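Local coordinates for Cys-Gly metallodipeptidase DUG1 (PDB 4G1P), which hydrolyses the Cys-Gly dipeptide as a dinuclear M20-family metallopeptidase and serves as the catalytic component of the glutathione-degrading DUG complex, at residues Lys279-Asp284 with Asp393-Gln398; Lys207-Thr212 with Lys404-Val409. All coordinates share one frame; numbering follows the deposited sequence.

Contact 1. Residues Lys279-Asp284 with Asp393-Gln398; sequences KALYKD and DPFNAQ
Leu281 meets Pro394 and Phe395 through one methyl group. Its CD2 lies 4.3 Å from CG of Pro394. The same CD2 lies 4.3 Å from CE2 of Phe395. Both contacts are apolar and fairly loose, and the buried area is small, 85 Å² in total. The methyl approaches the Phe395 ring obliquely. Both loop side chains meet the same methyl, CD2 of Leu281.

The torsion of Phe395 explains its reach. CG sits opposite the carbonyl carbon (chi1 -71°), which swings the far side of the ring towards Leu281. Phe395 is exposed, whereas Pro394 is buried. Tyr213 of strand 210-226 touches both Leu281 and Pro394, so it backs the contact from the sheet.

An Asx turn shapes the loop behind this contact. Phe395 N donates to Asp393 OD1 at 3.0 Å, with an N-H...O angle of 142°. The turn so formed runs around Pro394. The N-H arrives from well above the carboxylate plane, 63° out of it. The other oxygen, Asp393 OD2, lies in the plane of the Phe395 ring, at its edge. One carboxylate thus binds the backbone N through OD1 and lies beside the ring edge through OD2.

Further on, Asn396 is the N-cap of helix 397-410, and its OD1 accepts from Phe399 N. Gln398, in the first turn, is held by Tyr471, Ser436 and the carbonyl of Val196.

The arrangement is a strand-to-helix connection after strand 378-391, in which an Asx turn leads into an asparagine N-cap, with a leucine from the segment 279-284 resting on the turn.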
loop_
_atom_site.group_PDB
_atom_site.type_symbol
_atom_site.label_atom_id
_atom_site.label_comp_id
_atom_site.label_asym_id
_atom_site.label_seq_id
_atom_site.Cartn_x
_atom_site.Cartn_y
_atom_site.Cartn_z
ATOM N N LYS A 279 -1.658 -35.781 21.818
ATOM C CA LYS A 279 -3.058 -35.934 21.434
ATOM C C LYS A 279 -3.988 -35.990 22.646
ATOM O O LYS A 279 -5.149 -35.583 22.558
ATOM C CB LYS A 279 -3.249 -37.180 20.573
ATOM C CG LYS A 279 -4.495 -37.166 19.729
ATOM C CD LYS A 279 -4.519 -38.370 18.797
ATOM C CE LYS A 279 -3.177 -38.554 18.086
ATOM N NZ LYS A 279 -3.137 -39.795 17.243
ATOM N N ALA A 280 -3.481 -36.498 23.768
ATOM C CA ALA A 280 -4.269 -36.558 24.997
ATOM C C ALA A 280 -4.747 -35.176 25.405
ATOM O O ALA A 280 -5.939 -34.954 25.621
ATOM C CB ALA A 280 -3.460 -37.176 26.122
ATOM N N LEU A 281 -3.802 -34.245 25.496
ATOM C CA LEU A 281 -4.096 -32.876 25.907
ATOM C C LEU A 281 -5.102 -32.147 25.013
ATOM O O LEU A 281 -5.718 -31.176 25.455
ATOM C CB LEU A 281 -2.807 -32.067 26.005
ATOM C CG LEU A 281 -1.769 -32.631 26.970
ATOM C CD1 LEU A 281 -0.381 -32.229 26.534
ATOM C CD2 LEU A 281 -2.036 -32.142 28.378
ATOM N N TYR A 282 -5.243 -32.605 23.793
ATOM C CA TYR A 282 -6.030 -31.896 22.835
ATOM C C TYR A 282 -7.465 -32.228 23.000
ATOM O O TYR A 282 -8.317 -31.612 22.428
ATOM C CB TYR A 282 -5.590 -32.167 21.407
ATOM C CG TYR A 282 -4.256 -31.610 21.054
ATOM C CD1 TYR A 282 -3.696 -30.599 21.777
ATOM C CD2 TYR A 282 -3.553 -32.115 20.022
ATOM C CE1 TYR A 282 -2.478 -30.108 21.465
ATOM C CE2 TYR A 282 -2.348 -31.604 19.701
ATOM C CZ TYR A 282 -1.823 -30.614 20.429
ATOM O OH TYR A 282 -0.623 -30.159 20.083
ATOM N N LYS A 283 -7.755 -33.204 23.805
ATOM C CA LYS A 283 -9.119 -33.589 23.878
ATOM C C LYS A 283 -9.585 -33.042 25.179
ATOM O O LYS A 283 -8.821 -32.833 26.080
ATOM C CB LYS A 283 -9.289 -35.050 23.545
ATOM C CG LYS A 283 -10.646 -35.299 22.962
ATOM C CD LYS A 283 -11.473 -34.025 23.008
ATOM C CE LYS A 283 -12.969 -34.343 22.996
ATOM N NZ LYS A 283 -13.274 -35.800 23.151
ATOM N N ASP A 284 -10.866 -32.791 25.235
ATOM C CA ASP A 284 -11.453 -32.139 26.354
ATOM C C ASP A 284 -11.347 -30.674 26.288
ATOM O O ASP A 284 -11.639 -30.000 27.230
ATOM C CB ASP A 284 -10.628 -32.465 27.571
ATOM C CG ASP A 284 -11.177 -33.602 28.312
ATOM O OD1 ASP A 284 -12.389 -33.774 28.265
ATOM O OD2 ASP A 284 -10.416 -34.371 28.897
ATOM N N ASP A 393 5.785 -28.564 29.106
ATOM C CA ASP A 393 4.887 -29.476 29.790
ATOM C C ASP A 393 4.138 -28.681 30.832
ATOM O O ASP A 393 4.750 -28.089 31.718
ATOM C CB ASP A 393 5.679 -30.611 30.448
ATOM C CG ASP A 393 4.948 -31.228 31.644
ATOM O OD1 ASP A 393 5.065 -30.668 32.762
ATOM O OD2 ASP A 393 4.268 -32.271 31.468
ATOM N N PRO A 394 2.806 -28.671 30.732
ATOM C CA PRO A 394 1.891 -27.907 31.586
ATOM C C PRO A 394 1.623 -28.532 32.957
ATOM O O PRO A 394 0.509 -28.409 33.477
ATOM C CB PRO A 394 0.596 -27.927 30.785
ATOM C CG PRO A 394 0.646 -29.227 30.058
ATOM C CD PRO A 394 2.088 -29.432 29.696
ATOM N N PHE A 395 2.604 -29.188 33.557
ATOM C CA PHE A 395 2.317 -29.788 34.854
ATOM C C PHE A 395 3.129 -29.245 36.015
ATOM O O PHE A 395 2.733 -29.423 37.164
ATOM C CB PHE A 395 2.325 -31.316 34.781
ATOM C CG PHE A 395 1.148 -31.860 34.041
ATOM C CD1 PHE A 395 -0.100 -31.866 34.629
ATOM C CD2 PHE A 395 1.272 -32.304 32.740
ATOM C CE1 PHE A 395 -1.187 -32.326 33.951
ATOM C CE2 PHE A 395 0.176 -32.766 32.051
ATOM C CZ PHE A 395 -1.053 -32.774 32.656
ATOM N N ASN A 396 4.228 -28.559 35.712
ATOM C CA ASN A 396 5.067 -27.907 36.723
ATOM C C ASN A 396 4.441 -26.852 37.642
ATOM O O ASN A 396 3.393 -26.264 37.347
ATOM C CB ASN A 396 6.088 -26.989 36.041
ATOM C CG ASN A 396 5.427 -25.964 35.138
ATOM O OD1 ASN A 396 4.690 -25.087 35.596
ATOM N ND2 ASN A 396 5.671 -26.086 33.845
ATOM N N ALA A 397 5.132 -26.608 38.749
ATOM C CA ALA A 397 4.636 -25.812 39.864
ATOM C C ALA A 397 3.788 -24.627 39.397
ATOM O O ALA A 397 2.706 -24.386 39.928
ATOM C CB ALA A 397 5.807 -25.330 40.727
ATOM N N GLN A 398 4.279 -23.907 38.387
ATOM C CA GLN A 398 3.627 -22.675 37.932
ATOM C C GLN A 398 2.223 -22.892 37.399
ATOM O O GLN A 398 1.301 -22.180 37.784
ATOM C CB GLN A 398 4.477 -21.940 36.892
ATOM C CG GLN A 398 5.606 -21.111 37.489
ATOM C CD GLN A 398 5.994 -19.954 36.593
ATOM O OE1 GLN A 398 5.297 -18.941 36.536
ATOM N NE2 GLN A 398 7.095 -20.105 35.872
#

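Contact 2. Residues Lys207-Thr212 with Lys404-Val409; sequences KKPVLT and KATKLV
Thr406 turns its two branches to different partners on the segment 207-212. CG2 meets the Pro209 ring, 3.6 Å from CG and 3.7 Å from CB of Pro209. The threonine comes at the proline ring on a slant, and its methyl rests on the CB-CG side. OG1 lies beside Leu211, 3.9 Å from its CD2. Leu211 and Thr406 point past one another, each roughly toward the other's backbone.

The first torsion of Thr406 sets this division. CG2 is opposite the backbone N and OG1 is opposite the carbonyl carbon (chi1 -58°). The methyl then goes to the proline and the hydroxyl stays close to its own helix. There OG1 hydrogen-bonds to the carbonyl of Ala402, one turn earlier.

A water gives the hydroxyl a second partner. It donates to Thr406 OG1 at 3.1 Å and to Val210 O, also at 3.1 Å. Thr406 OG1 therefore has both a bond to its helix and a water bridge to the strand, although all three touching residues are buried.

Other side chains complete the packing. Leu211 also rests on Phe399 and Ala402, and Pro209 on Tyr410, all from helix 397-410. Pro414 touches both Leu211 and Thr406. On the strand side, Pro209 and Leu211 have backbone hydrogen bonds to Asp415, which belongs to the adjacent strand 415-419.

Helix 397-410 packs on the strand 210-226 and the residue leading into it, a helix-on-sheet layer of the alpha/beta scaffold of this M20 peptidase.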
loop_
_atom_site.group_PDB
_atom_site.type_symbol
_atom_site.label_atom_id
_atom_site.label_comp_id
_atom_site.label_asym_id
_atom_site.label_seq_id
_atom_site.Cartn_x
_atom_site.Cartn_y
_atom_site.Cartn_z
ATOM N N LYS A 207 -15.404 -17.830 26.311
ATOM C CA LYS A 207 -16.237 -18.274 27.432
ATOM C C LYS A 207 -15.463 -18.938 28.567
ATOM O O LYS A 207 -15.936 -18.975 29.693
ATOM C CB LYS A 207 -17.292 -19.257 26.936
ATOM C CG LYS A 207 -17.886 -18.917 25.571
ATOM C CD LYS A 207 -18.187 -20.189 24.778
ATOM C CE LYS A 207 -18.946 -19.870 23.505
ATOM N NZ LYS A 207 -20.139 -19.031 23.804
ATOM N N LYS A 208 -14.282 -19.466 28.269
ATOM C CA LYS A 208 -13.563 -20.282 29.226
ATOM C C LYS A 208 -12.071 -19.953 29.261
ATOM O O LYS A 208 -11.399 -20.001 28.234
ATOM C CB LYS A 208 -13.752 -21.755 28.879
ATOM C CG LYS A 208 -13.286 -22.709 29.968
ATOM C CD LYS A 208 -13.376 -24.153 29.505
ATOM C CE LYS A 208 -12.972 -25.126 30.610
ATOM N NZ LYS A 208 -13.124 -26.531 30.133
ATOM N N PRO A 209 -11.551 -19.633 30.457
ATOM C CA PRO A 209 -10.137 -19.298 30.650
ATOM C C PRO A 209 -9.224 -20.458 30.297
ATOM O O PRO A 209 -9.655 -21.608 30.309
ATOM C CB PRO A 209 -10.047 -18.980 32.147
ATOM C CG PRO A 209 -11.244 -19.626 32.752
ATOM C CD PRO A 209 -12.312 -19.581 31.714
ATOM N N VAL A 210 -7.978 -20.151 29.964
ATOM C CA VAL A 210 -7.021 -21.171 29.553
ATOM C C VAL A 210 -5.670 -20.894 30.187
ATOM O O VAL A 210 -5.397 -19.791 30.651
ATOM C CB VAL A 210 -6.828 -21.232 27.990
ATOM C CG1 VAL A 210 -8.156 -21.254 27.272
ATOM C CG2 VAL A 210 -6.009 -20.065 27.500
ATOM N N LEU A 211 -4.824 -21.905 30.216
ATOM C CA LEU A 211 -3.420 -21.668 30.488
ATOM C C LEU A 211 -2.655 -22.192 29.278
ATOM O O LEU A 211 -3.019 -23.218 28.680
ATOM C CB LEU A 211 -2.982 -22.335 31.791
ATOM C CG LEU A 211 -3.726 -21.828 33.031
ATOM C CD1 LEU A 211 -3.258 -22.565 34.251
ATOM C CD2 LEU A 211 -3.529 -20.328 33.215
ATOM N N THR A 212 -1.619 -21.463 28.892
ATOM C CA THR A 212 -1.001 -21.716 27.620
ATOM C C THR A 212 0.369 -22.310 27.803
ATOM O O THR A 212 1.207 -21.748 28.496
ATOM C CB THR A 212 -0.972 -20.445 26.769
ATOM O OG1 THR A 212 -2.322 -20.071 26.468
ATOM C CG2 THR A 212 -0.219 -20.679 25.461
ATOM N N LYS A 404 -5.013 -23.458 40.001
ATOM C CA LYS A 404 -5.819 -23.213 41.204
ATOM C C LYS A 404 -6.293 -21.758 41.261
ATOM O O LYS A 404 -7.435 -21.476 41.632
ATOM C CB LYS A 404 -5.058 -23.572 42.486
ATOM C CG LYS A 404 -4.505 -24.991 42.508
ATOM C CD LYS A 404 -3.797 -25.308 43.831
ATOM C CE LYS A 404 -3.059 -26.652 43.759
ATOM N NZ LYS A 404 -2.437 -27.048 45.061
ATOM N N ALA A 405 -5.416 -20.838 40.883
ATOM C CA ALA A 405 -5.788 -19.431 40.789
ATOM C C ALA A 405 -6.969 -19.225 39.832
ATOM O O ALA A 405 -7.955 -18.601 40.187
ATOM C CB ALA A 405 -4.600 -18.609 40.371
ATOM N N THR A 406 -6.883 -19.782 38.634
ATOM C CA THR A 406 -7.975 -19.647 37.671
ATOM C C THR A 406 -9.263 -20.233 38.217
ATOM O O THR A 406 -10.334 -19.624 38.126
ATOM C CB THR A 406 -7.650 -20.358 36.356
ATOM O OG1 THR A 406 -6.441 -19.818 35.820
ATOM C CG2 THR A 406 -8.771 -20.166 35.371
ATOM N N LYS A 407 -9.143 -21.429 38.787
ATOM C CA LYS A 407 -10.290 -22.134 39.337
ATOM C C LYS A 407 -10.955 -21.268 40.393
ATOM O O LYS A 407 -12.174 -21.127 40.422
ATOM C CB LYS A 407 -9.860 -23.484 39.918
ATOM C CG LYS A 407 -10.944 -24.206 40.709
ATOM C CD LYS A 407 -12.162 -24.522 39.861
ATOM C CE LYS A 407 -13.063 -25.553 40.554
ATOM N NZ LYS A 407 -12.356 -26.853 40.834
ATOM N N LEU A 408 -10.135 -20.660 41.234
ATOM C CA LEU A 408 -10.627 -19.804 42.295
ATOM C C LEU A 408 -11.447 -18.637 41.776
ATOM O O LEU A 408 -12.498 -18.339 42.327
ATOM C CB LEU A 408 -9.454 -19.263 43.101
ATOM C CG LEU A 408 -9.820 -18.285 44.203
ATOM C CD1 LEU A 408 -10.719 -18.991 45.211
ATOM C CD2 LEU A 408 -8.551 -17.767 44.861
ATOM N N VAL A 409 -10.970 -17.983 40.718
ATOM C CA VAL A 409 -11.594 -16.763 40.220
ATOM C C VAL A 409 -12.746 -17.053 39.271
ATOM O O VAL A 409 -13.823 -16.477 39.396
ATOM C CB VAL A 409 -10.569 -15.855 39.493
ATOM C CG1 VAL A 409 -11.248 -14.629 38.903
ATOM C CG2 VAL A 409 -9.440 -15.449 40.429
HETATM O O HOH W 1 -6.496 -18.348 33.105
#

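Overall arrangement
Both contacts use helix 397-410. Contact 1 lies at its start, where the chain arrives from strand 378-391, and contact 2 lies in its last turns, before strand 415-419. Their centres are 14 Å apart and their nearest atoms about 5 Å apart, without touching. Strand 210-226 joins them: its first residues, with Pro209 just before them, form contact 2, and its Tyr213 backs contact 1. Neither contact belongs to the dizinc site or the Cys-Gly pocket. Thr212 OG1, however, bonds to Asn201, the residue after the zinc ligand Asp200. Strand 195-198, which includes Val196, runs toward that ligand.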